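Side-chain contacts in Thg1-like uncharacterized protein (Bacillus thuringiensis, PDB 4KGM), which is a Thg1-like relative of tRNA(His) guanylyltransferase, probably adding nucleotides to tRNA ends after ATP activation in a palm-like, magnesium-dependent active site: residues T36-C41 with Q47-A52; Q62-A67 with S102-M107; W146-A151 with H221-I226; L192-W195 with G199-I202. All blocks are in the same frame, centred on the assembly; numbering follows the deposited sequence.

Contact 1. Residues T36-C41 with Q47-A52. With ATP (adenosine-5'-triphosphate), chain E.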
loop_
_atom_site.group_PDB
_atom_site.type_symbol
_atom_site.label_atom_id
_atom_site.label_comp_id
_atom_site.label_asym_id
_atom_site.label_seq_id
_atom_site.Cartn_x
_atom_site.Cartn_y
_atom_site.Cartn_z
ATOM N N THR A 36 -12.805 16.266 -25.126
ATOM C CA THR A 36 -12.202 17.354 -25.882
ATOM C C THR A 36 -11.438 16.804 -27.080
ATOM O O THR A 36 -11.526 17.338 -28.187
ATOM C CB THR A 36 -11.218 18.154 -25.006
ATOM O OG1 THR A 36 -11.912 18.707 -23.882
ATOM C CG2 THR A 36 -10.571 19.276 -25.805
ATOM N N TYR A 37 -10.687 15.733 -26.848
ATOM C CA TYR A 37 -9.873 15.118 -27.888
ATOM C C TYR A 37 -10.726 14.568 -29.028
ATOM O O TYR A 37 -10.336 14.638 -30.193
ATOM C CB TYR A 37 -9.003 14.005 -27.299
ATOM C CG TYR A 37 -8.104 13.330 -28.311
ATOM C CD1 TYR A 37 -6.883 13.890 -28.664
ATOM C CD2 TYR A 37 -8.474 12.132 -28.910
ATOM C CE1 TYR A 37 -6.058 13.279 -29.585
ATOM C CE2 TYR A 37 -7.655 11.512 -29.835
ATOM C CZ TYR A 37 -6.448 12.091 -30.167
ATOM O OH TYR A 37 -5.627 11.484 -31.085
ATOM N N THR A 38 -11.888 14.019 -28.687
ATOM C CA THR A 38 -12.783 13.459 -29.695
ATOM C C THR A 38 -13.759 14.504 -30.230
ATOM O O THR A 38 -14.515 14.235 -31.164
ATOM C CB THR A 38 -13.566 12.243 -29.161
ATOM O OG1 THR A 38 -14.401 12.647 -28.067
ATOM C CG2 THR A 38 -12.609 11.156 -28.695
ATOM N N LYS A 39 -13.740 15.694 -29.634
ATOM C CA LYS A 39 -14.555 16.802 -30.121
ATOM C C LYS A 39 -14.066 17.230 -31.498
ATOM O O LYS A 39 -13.216 18.112 -31.623
ATOM C CB LYS A 39 -14.509 17.983 -29.150
ATOM N N GLY A 40 -14.608 16.593 -32.530
ATOM C CA GLY A 40 -14.177 16.825 -33.894
ATOM C C GLY A 40 -14.178 15.524 -34.668
ATOM O O GLY A 40 -13.915 15.498 -35.872
ATOM N N CYS A 41 -14.476 14.435 -33.966
ATOM C CA CYS A 41 -14.557 13.117 -34.581
ATOM C C CYS A 41 -15.987 12.796 -34.995
ATOM O O CYS A 41 -16.930 13.475 -34.587
ATOM C CB CYS A 41 -14.032 12.041 -33.626
ATOM S SG CYS A 41 -12.257 12.137 -33.275
ATOM N N GLN A 47 -14.986 5.389 -36.968
ATOM C CA GLN A 47 -14.285 4.177 -37.381
ATOM C C GLN A 47 -12.770 4.340 -37.294
ATOM O O GLN A 47 -12.058 3.399 -36.951
ATOM C CB GLN A 47 -14.689 3.789 -38.807
ATOM C CG GLN A 47 -14.106 2.468 -39.294
ATOM C CD GLN A 47 -14.870 1.263 -38.778
ATOM O OE1 GLN A 47 -15.987 1.390 -38.277
ATOM N NE2 GLN A 47 -14.269 0.083 -38.900
ATOM N N ASP A 48 -12.281 5.536 -37.608
ATOM C CA ASP A 48 -10.848 5.813 -37.561
ATOM C C ASP A 48 -10.310 5.789 -36.134
ATOM O O ASP A 48 -9.242 5.234 -35.872
ATOM C CB ASP A 48 -10.533 7.159 -38.220
ATOM C CG ASP A 48 -10.543 7.083 -39.732
ATOM O OD1 ASP A 48 -10.203 6.011 -40.277
ATOM O OD2 ASP A 48 -10.888 8.096 -40.378
ATOM N N LEU A 49 -11.054 6.396 -35.215
ATOM C CA LEU A 49 -10.656 6.442 -33.814
ATOM C C LEU A 49 -10.683 5.049 -33.195
ATOM O O LEU A 49 -9.755 4.655 -32.487
ATOM C CB LEU A 49 -11.575 7.378 -33.028
ATOM C CG LEU A 49 -11.265 7.526 -31.538
ATOM C CD1 LEU A 49 -9.951 8.261 -31.334
ATOM C CD2 LEU A 49 -12.400 8.236 -30.818
ATOM N N ALA A 50 -11.749 4.307 -33.474
ATOM C CA ALA A 50 -11.912 2.963 -32.936
ATOM C C ALA A 50 -10.817 2.015 -33.423
ATOM O O ALA A 50 -10.319 1.193 -32.660
ATOM C CB ALA A 50 -13.286 2.417 -33.285
ATOM N N GLU A 51 -10.443 2.137 -34.693
ATOM C CA GLU A 51 -9.402 1.286 -35.266
ATOM C C GLU A 51 -8.011 1.679 -34.779
ATOM O O GLU A 51 -7.054 0.915 -34.921
ATOM C CB GLU A 51 -9.456 1.313 -36.795
ATOM C CG GLU A 51 -10.644 0.572 -37.382
ATOM C CD GLU A 51 -10.653 0.586 -38.898
ATOM O OE1 GLU A 51 -9.685 1.102 -39.497
ATOM O OE2 GLU A 51 -11.631 0.079 -39.490
ATOM N N ALA A 52 -7.902 2.877 -34.213
ATOM C CA ALA A 52 -6.647 3.337 -33.634
ATOM C C ALA A 52 -6.460 2.711 -32.255
ATOM O O ALA A 52 -5.335 2.436 -31.833
ATOM C CB ALA A 52 -6.626 4.852 -33.542
HETATM P PG ATP E . -11.514 11.793 -18.109
HETATM O O1G ATP E . -12.597 11.570 -17.079
HETATM O O2G ATP E . -10.414 12.733 -17.673
HETATM O O3G ATP E . -11.014 10.521 -18.749
HETATM P PB ATP E . -13.100 11.858 -20.449
HETATM O O1B ATP E . -12.195 10.878 -21.159
HETATM O O2B ATP E . -13.802 12.922 -21.258
HETATM O O3B ATP E . -12.270 12.602 -19.285
HETATM P PA ATP E . -14.888 9.734 -20.284
HETATM O O1A ATP E . -16.144 9.387 -19.522
HETATM O O2A ATP E . -13.793 8.710 -20.462
HETATM O O3A ATP E . -14.234 11.054 -19.637
HETATM O "O5'" ATP E . -15.291 10.291 -21.741
HETATM C "C5'" ATP E . -15.111 9.494 -22.908
HETATM C "C4'" ATP E . -15.426 10.338 -24.138
HETATM O "O4'" ATP E . -14.837 9.774 -25.311
HETATM C "C3'" ATP E . -16.923 10.432 -24.388
HETATM O "O3'" ATP E . -17.376 11.764 -24.132
HETATM C "C2'" ATP E . -17.117 10.090 -25.853
HETATM O "O2'" ATP E . -17.833 11.136 -26.517
HETATM C "C1'" ATP E . -15.714 9.958 -26.424
HETATM N N9 ATP E . -15.627 8.811 -27.365
HETATM C C8 ATP E . -15.382 7.530 -27.034
HETATM N N7 ATP E . -15.367 6.734 -28.135
HETATM C C5 ATP E . -15.604 7.516 -29.203
HETATM C C6 ATP E . -15.723 7.320 -30.667
HETATM N N6 ATP E . -15.580 6.093 -31.225
HETATM N N1 ATP E . -15.978 8.407 -31.428
HETATM C C2 ATP E . -16.121 9.631 -30.887
HETATM N N3 ATP E . -16.027 9.883 -29.570
HETATM C C4 ATP E . -15.774 8.884 -28.691
#

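Contact 2. Residues Q62-A67 with S102-M107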
loop_
_atom_site.group_PDB
_atom_site.type_symbol
_atom_site.label_atom_id
_atom_site.label_comp_id
_atom_site.label_asym_id
_atom_site.label_seq_id
_atom_site.Cartn_x
_atom_site.Cartn_y
_atom_site.Cartn_z
ATOM N N GLN A 62 0.944 -7.593 -27.407
ATOM C CA GLN A 62 2.191 -8.111 -27.960
ATOM C C GLN A 62 3.382 -7.856 -27.042
ATOM O O GLN A 62 4.381 -8.573 -27.101
ATOM C CB GLN A 62 2.466 -7.487 -29.332
ATOM C CG GLN A 62 1.539 -7.964 -30.436
ATOM C CD GLN A 62 1.562 -7.059 -31.656
ATOM O OE1 GLN A 62 1.812 -5.856 -31.551
ATOM N NE2 GLN A 62 1.299 -7.636 -32.823
ATOM N N ASN A 63 3.279 -6.833 -26.200
ATOM C CA ASN A 63 4.418 -6.403 -25.394
ATOM C C ASN A 63 4.267 -6.606 -23.889
ATOM O O ASN A 63 5.160 -6.247 -23.122
ATOM C CB ASN A 63 4.760 -4.939 -25.691
ATOM C CG ASN A 63 5.449 -4.763 -27.031
ATOM O OD1 ASN A 63 6.676 -4.828 -27.124
ATOM N ND2 ASN A 63 4.661 -4.538 -28.078
ATOM N N ILE A 64 3.145 -7.179 -23.468
ATOM C CA ILE A 64 2.900 -7.402 -22.046
ATOM C C ILE A 64 3.006 -8.879 -21.678
ATOM O O ILE A 64 2.256 -9.713 -22.189
ATOM C CB ILE A 64 1.525 -6.853 -21.616
ATOM C CG1 ILE A 64 1.514 -5.326 -21.709
ATOM C CG2 ILE A 64 1.199 -7.292 -20.201
ATOM C CD1 ILE A 64 0.175 -4.702 -21.381
ATOM N N MET A 65 3.947 -9.194 -20.792
ATOM C CA MET A 65 4.170 -10.569 -20.354
ATOM C C MET A 65 2.945 -11.131 -19.638
ATOM O O MET A 65 2.483 -10.567 -18.646
ATOM C CB MET A 65 5.394 -10.646 -19.436
ATOM C CG MET A 65 5.691 -12.043 -18.909
ATOM S SD MET A 65 7.104 -12.093 -17.778
ATOM C CE MET A 65 8.352 -11.260 -18.758
ATOM N N GLY A 66 2.421 -12.238 -20.153
ATOM C CA GLY A 66 1.276 -12.897 -19.551
ATOM C C GLY A 66 -0.071 -12.402 -20.046
ATOM O O GLY A 66 -1.112 -12.823 -19.538
ATOM N N ALA A 67 -0.061 -11.511 -21.034
ATOM C CA ALA A 67 -1.301 -10.964 -21.584
ATOM C C ALA A 67 -2.125 -12.041 -22.286
ATOM O O ALA A 67 -1.632 -12.739 -23.172
ATOM C CB ALA A 67 -1.007 -9.813 -22.533
ATOM N N SER A 102 2.071 2.471 -15.297
ATOM C CA SER A 102 2.666 3.558 -16.067
ATOM C C SER A 102 3.149 3.109 -17.446
ATOM O O SER A 102 2.877 3.767 -18.450
ATOM C CB SER A 102 3.807 4.217 -15.284
ATOM O OG SER A 102 4.867 3.306 -15.051
ATOM N N VAL A 103 3.863 1.989 -17.492
ATOM C CA VAL A 103 4.384 1.470 -18.755
ATOM C C VAL A 103 3.248 1.078 -19.698
ATOM O O VAL A 103 3.350 1.255 -20.915
ATOM C CB VAL A 103 5.359 0.289 -18.529
ATOM C CG1 VAL A 103 5.720 -0.389 -19.844
ATOM C CG2 VAL A 103 6.612 0.776 -17.824
ATOM N N SER A 104 2.157 0.569 -19.132
ATOM C CA SER A 104 0.969 0.261 -19.919
ATOM C C SER A 104 0.406 1.532 -20.543
ATOM O O SER A 104 0.068 1.558 -21.727
ATOM C CB SER A 104 -0.102 -0.410 -19.058
ATOM O OG SER A 104 0.321 -1.687 -18.623
ATOM N N ALA A 105 0.310 2.584 -19.735
ATOM C CA ALA A 105 -0.198 3.865 -20.211
ATOM C C ALA A 105 0.761 4.468 -21.230
ATOM O O ALA A 105 0.337 5.064 -22.219
ATOM C CB ALA A 105 -0.412 4.819 -19.045
ATOM N N SER A 106 2.056 4.301 -20.985
ATOM C CA SER A 106 3.080 4.790 -21.900
ATOM C C SER A 106 2.983 4.094 -23.253
ATOM O O SER A 106 2.990 4.747 -24.297
ATOM C CB SER A 106 4.471 4.579 -21.304
ATOM O OG SER A 106 5.485 5.040 -22.180
ATOM N N MET A 107 2.893 2.767 -23.227
ATOM C CA MET A 107 2.777 1.979 -24.448
ATOM C C MET A 107 1.528 2.362 -25.228
ATOM O O MET A 107 1.574 2.525 -26.448
ATOM C CB MET A 107 2.742 0.483 -24.127
ATOM C CG MET A 107 4.094 -0.121 -23.781
ATOM S SD MET A 107 3.957 -1.858 -23.309
ATOM C CE MET A 107 5.687 -2.278 -23.096
#

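Contact 3. Residues W146-A151 with H221-I226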
loop_
_atom_site.group_PDB
_atom_site.type_symbol
_atom_site.label_atom_id
_atom_site.label_comp_id
_atom_site.label_asym_id
_atom_site.label_seq_id
_atom_site.Cartn_x
_atom_site.Cartn_y
_atom_site.Cartn_z
ATOM N N TRP A 146 -19.032 -6.789 -16.345
ATOM C CA TRP A 146 -19.252 -5.471 -15.764
ATOM C C TRP A 146 -18.850 -4.381 -16.749
ATOM O O TRP A 146 -19.466 -3.316 -16.797
ATOM C CB TRP A 146 -18.460 -5.337 -14.465
ATOM C CG TRP A 146 -18.513 -3.982 -13.834
ATOM C CD1 TRP A 146 -19.630 -3.264 -13.525
ATOM C CD2 TRP A 146 -17.398 -3.195 -13.402
ATOM N NE1 TRP A 146 -19.280 -2.071 -12.941
ATOM C CE2 TRP A 146 -17.914 -2.005 -12.852
ATOM C CE3 TRP A 146 -16.011 -3.380 -13.431
ATOM C CZ2 TRP A 146 -17.094 -1.002 -12.336
ATOM C CZ3 TRP A 146 -15.198 -2.382 -12.918
ATOM C CH2 TRP A 146 -15.742 -1.208 -12.378
ATOM N N ARG A 147 -17.821 -4.659 -17.541
ATOM C CA ARG A 147 -17.332 -3.701 -18.526
ATOM C C ARG A 147 -18.235 -3.632 -19.755
ATOM O O ARG A 147 -18.420 -2.563 -20.337
ATOM C CB ARG A 147 -15.899 -4.040 -18.937
ATOM C CG ARG A 147 -14.863 -3.818 -17.842
ATOM C CD ARG A 147 -14.610 -2.338 -17.604
ATOM N NE ARG A 147 -15.481 -1.771 -16.579
ATOM C CZ ARG A 147 -15.636 -0.467 -16.371
ATOM N NH1 ARG A 147 -14.988 0.408 -17.127
ATOM N NH2 ARG A 147 -16.445 -0.038 -15.413
ATOM N N GLN A 148 -18.792 -4.775 -20.149
ATOM C CA GLN A 148 -19.726 -4.821 -21.269
ATOM C C GLN A 148 -21.050 -4.146 -20.919
ATOM O O GLN A 148 -21.685 -3.531 -21.775
ATOM C CB GLN A 148 -19.974 -6.262 -21.718
ATOM C CG GLN A 148 -18.921 -6.811 -22.667
ATOM C CD GLN A 148 -19.313 -8.155 -23.248
ATOM O OE1 GLN A 148 -20.175 -8.852 -22.709
ATOM N NE2 GLN A 148 -18.684 -8.526 -24.359
ATOM N N GLN A 149 -21.464 -4.268 -19.663
ATOM C CA GLN A 149 -22.685 -3.616 -19.200
ATOM C C GLN A 149 -22.493 -2.105 -19.134
ATOM O O GLN A 149 -23.449 -1.340 -19.255
ATOM C CB GLN A 149 -23.118 -4.168 -17.838
ATOM C CG GLN A 149 -23.638 -5.600 -17.890
ATOM C CD GLN A 149 -23.969 -6.158 -16.516
ATOM O OE1 GLN A 149 -23.969 -5.435 -15.519
ATOM N NE2 GLN A 149 -24.250 -7.457 -16.460
ATOM N N ASP A 150 -21.248 -1.681 -18.941
ATOM C CA ASP A 150 -20.910 -0.265 -18.960
ATOM C C ASP A 150 -20.708 0.190 -20.401
ATOM O O ASP A 150 -20.773 1.382 -20.707
ATOM C CB ASP A 150 -19.649 -0.003 -18.136
ATOM C CG ASP A 150 -19.300 1.470 -18.054
ATOM O OD1 ASP A 150 -18.499 1.940 -18.890
ATOM O OD2 ASP A 150 -19.828 2.161 -17.156
ATOM N N ALA A 151 -20.462 -0.775 -21.282
ATOM C CA ALA A 151 -20.289 -0.497 -22.702
ATOM C C ALA A 151 -21.629 -0.197 -23.366
ATOM O O ALA A 151 -21.742 0.734 -24.161
ATOM C CB ALA A 151 -19.613 -1.671 -23.391
ATOM N N HIS A 221 -14.733 -9.522 -34.072
ATOM C CA HIS A 221 -15.999 -8.808 -34.200
ATOM C C HIS A 221 -17.176 -9.721 -33.872
ATOM O O HIS A 221 -18.322 -9.277 -33.801
ATOM C CB HIS A 221 -16.143 -8.211 -35.599
ATOM C CG HIS A 221 -15.114 -7.170 -35.917
ATOM N ND1 HIS A 221 -15.214 -5.867 -35.480
ATOM C CD2 HIS A 221 -13.961 -7.242 -36.624
ATOM C CE1 HIS A 221 -14.169 -5.180 -35.904
ATOM N NE2 HIS A 221 -13.393 -5.991 -36.600
ATOM N N GLU A 222 -16.878 -11.001 -33.671
ATOM C CA GLU A 222 -17.877 -11.960 -33.222
ATOM C C GLU A 222 -17.751 -12.162 -31.715
ATOM O O GLU A 222 -18.142 -13.202 -31.183
ATOM C CB GLU A 222 -17.713 -13.293 -33.953
ATOM N N THR A 223 -17.193 -11.162 -31.037
ATOM C CA THR A 223 -17.056 -11.192 -29.586
ATOM C C THR A 223 -18.430 -11.268 -28.938
ATOM O O THR A 223 -19.251 -10.364 -29.102
ATOM C CB THR A 223 -16.318 -9.948 -29.058
ATOM O OG1 THR A 223 -15.012 -9.879 -29.641
ATOM C CG2 THR A 223 -16.189 -10.007 -27.545
ATOM N N PRO A 224 -18.686 -12.352 -28.195
ATOM C CA PRO A 224 -20.006 -12.615 -27.616
ATOM C C PRO A 224 -20.299 -11.760 -26.392
ATOM O O PRO A 224 -19.423 -11.052 -25.895
ATOM C CB PRO A 224 -19.907 -14.083 -27.202
ATOM C CG PRO A 224 -18.465 -14.271 -26.882
ATOM C CD PRO A 224 -17.716 -13.413 -27.866
ATOM N N ILE A 225 -21.539 -11.826 -25.921
ATOM C CA ILE A 225 -21.896 -11.237 -24.642
ATOM C C ILE A 225 -21.371 -12.173 -23.566
ATOM O O ILE A 225 -21.819 -13.316 -23.461
ATOM C CB ILE A 225 -23.419 -11.085 -24.496
ATOM C CG1 ILE A 225 -24.001 -10.344 -25.702
ATOM C CG2 ILE A 225 -23.763 -10.362 -23.204
ATOM C CD1 ILE A 225 -25.503 -10.173 -25.648
ATOM N N ILE A 226 -20.411 -11.693 -22.780
ATOM C CA ILE A 226 -19.716 -12.533 -21.808
ATOM C C ILE A 226 -20.672 -13.204 -20.819
ATOM O O ILE A 226 -20.465 -14.354 -20.428
ATOM C CB ILE A 226 -18.642 -11.738 -21.034
ATOM C CG1 ILE A 226 -17.769 -10.933 -21.998
ATOM C CG2 ILE A 226 -17.781 -12.676 -20.199
ATOM C CD1 ILE A 226 -16.957 -11.784 -22.942
#

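Contact 4. Residues L192-W195 with G199-I202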
loop_
_atom_site.group_PDB
_atom_site.type_symbol
_atom_site.label_atom_id
_atom_site.label_comp_id
_atom_site.label_asym_id
_atom_site.label_seq_id
_atom_site.Cartn_x
_atom_site.Cartn_y
_atom_site.Cartn_z
ATOM N N LEU A 192 -27.157 -2.132 -34.675
ATOM C CA LEU A 192 -25.789 -1.633 -34.768
ATOM C C LEU A 192 -24.765 -2.763 -34.652
ATOM O O LEU A 192 -25.041 -3.790 -34.028
ATOM C CB LEU A 192 -25.539 -0.574 -33.690
ATOM C CG LEU A 192 -26.237 0.769 -33.898
ATOM C CD1 LEU A 192 -25.844 1.754 -32.807
ATOM C CD2 LEU A 192 -25.911 1.326 -35.274
ATOM N N PRO A 193 -23.578 -2.579 -35.260
ATOM C CA PRO A 193 -22.505 -3.580 -35.190
ATOM C C PRO A 193 -22.047 -3.838 -33.755
ATOM O O PRO A 193 -22.237 -2.985 -32.886
ATOM C CB PRO A 193 -21.375 -2.948 -36.011
ATOM C CG PRO A 193 -21.693 -1.490 -36.058
ATOM C CD PRO A 193 -23.184 -1.415 -36.073
ATOM N N VAL A 194 -21.445 -5.002 -33.524
ATOM C CA VAL A 194 -21.100 -5.457 -32.177
ATOM C C VAL A 194 -20.244 -4.472 -31.377
ATOM O O VAL A 194 -20.561 -4.163 -30.227
ATOM C CB VAL A 194 -20.396 -6.833 -32.211
ATOM C CG1 VAL A 194 -19.933 -7.235 -30.818
ATOM C CG2 VAL A 194 -21.324 -7.888 -32.793
ATOM N N TRP A 195 -19.174 -3.973 -31.987
ATOM C CA TRP A 195 -18.224 -3.121 -31.274
ATOM C C TRP A 195 -18.819 -1.791 -30.819
ATOM O O TRP A 195 -18.322 -1.170 -29.881
ATOM C CB TRP A 195 -16.956 -2.887 -32.105
ATOM C CG TRP A 195 -17.128 -1.968 -33.280
ATOM C CD1 TRP A 195 -17.410 -2.326 -34.566
ATOM C CD2 TRP A 195 -17.002 -0.540 -33.280
ATOM N NE1 TRP A 195 -17.477 -1.210 -35.365
ATOM C CE2 TRP A 195 -17.231 -0.101 -34.600
ATOM C CE3 TRP A 195 -16.725 0.410 -32.292
ATOM C CZ2 TRP A 195 -17.188 1.247 -34.956
ATOM C CZ3 TRP A 195 -16.685 1.747 -32.648
ATOM C CH2 TRP A 195 -16.915 2.152 -33.969
ATOM N N GLY A 199 -18.756 -3.165 -27.376
ATOM C CA GLY A 199 -17.312 -3.232 -27.537
ATOM C C GLY A 199 -16.842 -4.568 -28.080
ATOM O O GLY A 199 -17.652 -5.449 -28.367
ATOM N N ILE A 200 -15.528 -4.720 -28.226
ATOM C CA ILE A 200 -14.956 -5.976 -28.707
ATOM C C ILE A 200 -13.703 -6.384 -27.939
ATOM O O ILE A 200 -13.151 -5.602 -27.164
ATOM C CB ILE A 200 -14.635 -5.924 -30.218
ATOM C CG1 ILE A 200 -14.059 -4.558 -30.605
ATOM C CG2 ILE A 200 -15.879 -6.226 -31.038
ATOM C CD1 ILE A 200 -12.575 -4.406 -30.338
ATOM N N CYS A 201 -13.258 -7.614 -28.170
ATOM C CA CYS A 201 -12.048 -8.124 -27.540
ATOM C C CYS A 201 -10.928 -8.329 -28.552
ATOM O O CYS A 201 -11.166 -8.386 -29.759
ATOM C CB CYS A 201 -12.329 -9.440 -26.811
ATOM S SG CYS A 201 -13.150 -9.259 -25.218
ATOM N N ILE A 202 -9.705 -8.432 -28.042
ATOM C CA ILE A 202 -8.542 -8.747 -28.861
ATOM C C ILE A 202 -7.917 -10.032 -28.338
ATOM O O ILE A 202 -7.427 -10.076 -27.211
ATOM C CB ILE A 202 -7.492 -7.629 -28.801
ATOM C CG1 ILE A 202 -8.147 -6.270 -29.056
ATOM C CG2 ILE A 202 -6.370 -7.897 -29.791
ATOM C CD1 ILE A 202 -8.805 -6.149 -30.402
#

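Contact 1. Residues T36-C41 with Q47-A52
The tight part of this contact is a three-way meeting of Leu49, Thr38 and the adenine of ATP. Leu49 CD2 sits 3.6 Å from Thr38 CG2 and 3.5 Å from ATP C6, placing one methyl over the adenine face and against the threonine at once. Thr38 comes from the same side of the base but at its rim, beyond the N3 edge: its CB is 3.4 Å from ATP N3, and its OG1 is 3.4 Å from ATP C1'. The two side chains cross at about a right angle. With OG1 lodged between backbone N and carbonyl carbon (chi1 62°), the hydroxyl reaches the carbonyl O of Phe34 through a hydrogen bond, which fixes the rotation that sends CG2 to Leu49. Thus the loop after helix 34-37 and the start of helix 47-63 together line one side of the base, in a polymerase palm-like domain whose Asp30 and Asp75 hold two magnesium ions. The other leucine branch packs less closely: Leu49 CD1 meets Tyr37 CE2 at 4.3 Å, near the ring plane and at its edge. That ring stacks on Phe34 and, like Leu49, touches Phe112 and Met116 of helix 97-119. The looser, solvent side is at Gln47, exposed although Trp195 packs against it, and at the partly exposed Glu51. There Gln47 NE2 donates to Glu51 OE2 at 2.7 Å, meeting the carboxylate on its anti side.

Contact 2. Residues Q62-A67 with S102-M107
Met107 lays its terminal methyl against the base of the Asn63 side chain, with Met107 CE 3.8 Å and Met107 SD 4.0 Å from Asn63 CB. The contact joins two helices of the palm-like domain: helix 97-119 supplies Met107 and Ser104, while the end of helix 47-63 and the turn leading into strand 67-73 supply Asn63 and Ile64. Met107 is extended beyond CG (chi2 176°, chi3 176°), which carries its methyl to Asn63, whose CA is 8.6 Å from the CA of Met107. The polar end of Asn63 takes no part in this overlap; its ND2 donates back to the carbonyl O of Tyr59, leaving CB to face the thioether. Ile64 reaches deeper, toward Ile79 and Ile81 of strand 76-81 and toward Trp92. A type II turn from Ile64 to Ala67, closed by Ala67 N to Ile64 O at 3.2 Å, then redirects the chain into the sheet. Elsewhere on the 102-107 segment, Ser102 and Ser106 bond to a second subunit. Ser104 OG is bonded to the carbonyl O of Ile100 in its own helix, and Ile64 CD1 stands 4.1 Å from that hydroxyl oxygen.

Contact 3. Residues W146-A151 with H221-I226
The backbones of Gln148 and Ile225 run no closer than 7.6 Å between their CA atoms, and the side chain of Gln148 spans the space from helix 140-160 to the loop that follows strand 215-220. It does so by a pair of hydrogen bonds from its carboxamide to the loop backbone: the amide engages the carbonyl O before Ile225 and the N-H after it, the same pair of backbone atoms that a residue of a neighbouring parallel strand would use. Gln148 NE2 donates to Pro224 O at 3.0 Å, almost straight at 172° and with the acceptor in the amide plane. Ile226 N donates to Gln148 OE1 at 2.9 Å and 162°, with the donor tilted modestly from the carbonyl plane. Two bonds to the two polar atoms of one flat group fix its rotation; they give OE1 a donor and use one N-H of NE2 in a buried side chain. Extension beyond CG (chi2 -171°) carries the amide away from the helix to the loop backbone. Gln148 also touches Tyr71 of strand 67-73 and Arg198; the bonds tie helix 140-160 to the loop, and Ile226 in turn packs on Tyr232 and Val233 of helix 231-237. Ile226 crosses the glutamine at about a right angle and covers a face of its amide, with Ile226 CG1 3.4 Å from Gln148 CD and 3.3 Å from Gln148 OE1.

Contact 4. Residues L192-W195 with G199-I202
A short helix passing straight into a strand brings Val194 and Trp195, at the start of helix 194-198, against Gly199 and Ile200, where strand 200-206 begins. Pro193 occupies the N-cap position, and Gly199 is the first residue to leave the helical conformation, with phi at 67°. The last helical-type link is poor: Gly199 N to Trp195 O is 3.2 Å long but bent to 125°, a weak bond. The same oxygen also receives a CA-H...O contact, Gly199 CA lying 3.3 Å from Trp195 O, so two marginal interactions converge on one carbonyl as the chain turns away. Ile200 then folds back over the first turn. Its CG1 lies 3.7 Å from Trp195 CB, and its CG2 lies at the same distance from that carbon, so both branches rest against the same side of the methylene at the root of the tryptophan. With chi1 at 40°, CG1 of Ile200 lies between backbone N and carbonyl carbon and CG2 beside the N, a rotation that presents both to that methylene. Val194 contributes less closely, with Val194 CG1 4.2 Å from Ile200 CG2 and 3.8 Å from Gly199 O. The indole turns from this contact to meet Trp54 edge-to-face and pack on helix 47-63; the nearest atoms of its side chain and the bound ATP are about 5 Å apart. Ile200 touches Trp54, Val219 and Thr223, and its backbone pairs with His72, placing it within the antiparallel sheet. This is a helix-to-strand junction in which a positive-phi glycine ends the helix, here leading into a strand of the palm-like sheet.

Along the chain, contacts 1 and 2 come in series, and contact 4 is nested within the loop that contact 3 closes. Contacts 3 and 4 are neighbours, centres about 7 Å apart, and are joined by a probable hydrogen bond from Cys201 N to Thr223 OG1. Contact 4 also meets contact 1, their centres about 16 Å apart, through the indole of Trp195 against Ala50 and Gln47, so the nucleotide-lining helix is backed by the 192-202 region. Contact 2 shares helix 47-63 with contact 1 but lies about 22 Å from it between centres, and on the opposite side of the chain's centre from contacts 3 and 4. Helix 47-63 thus links the ATP pocket to the region near the subunit interface.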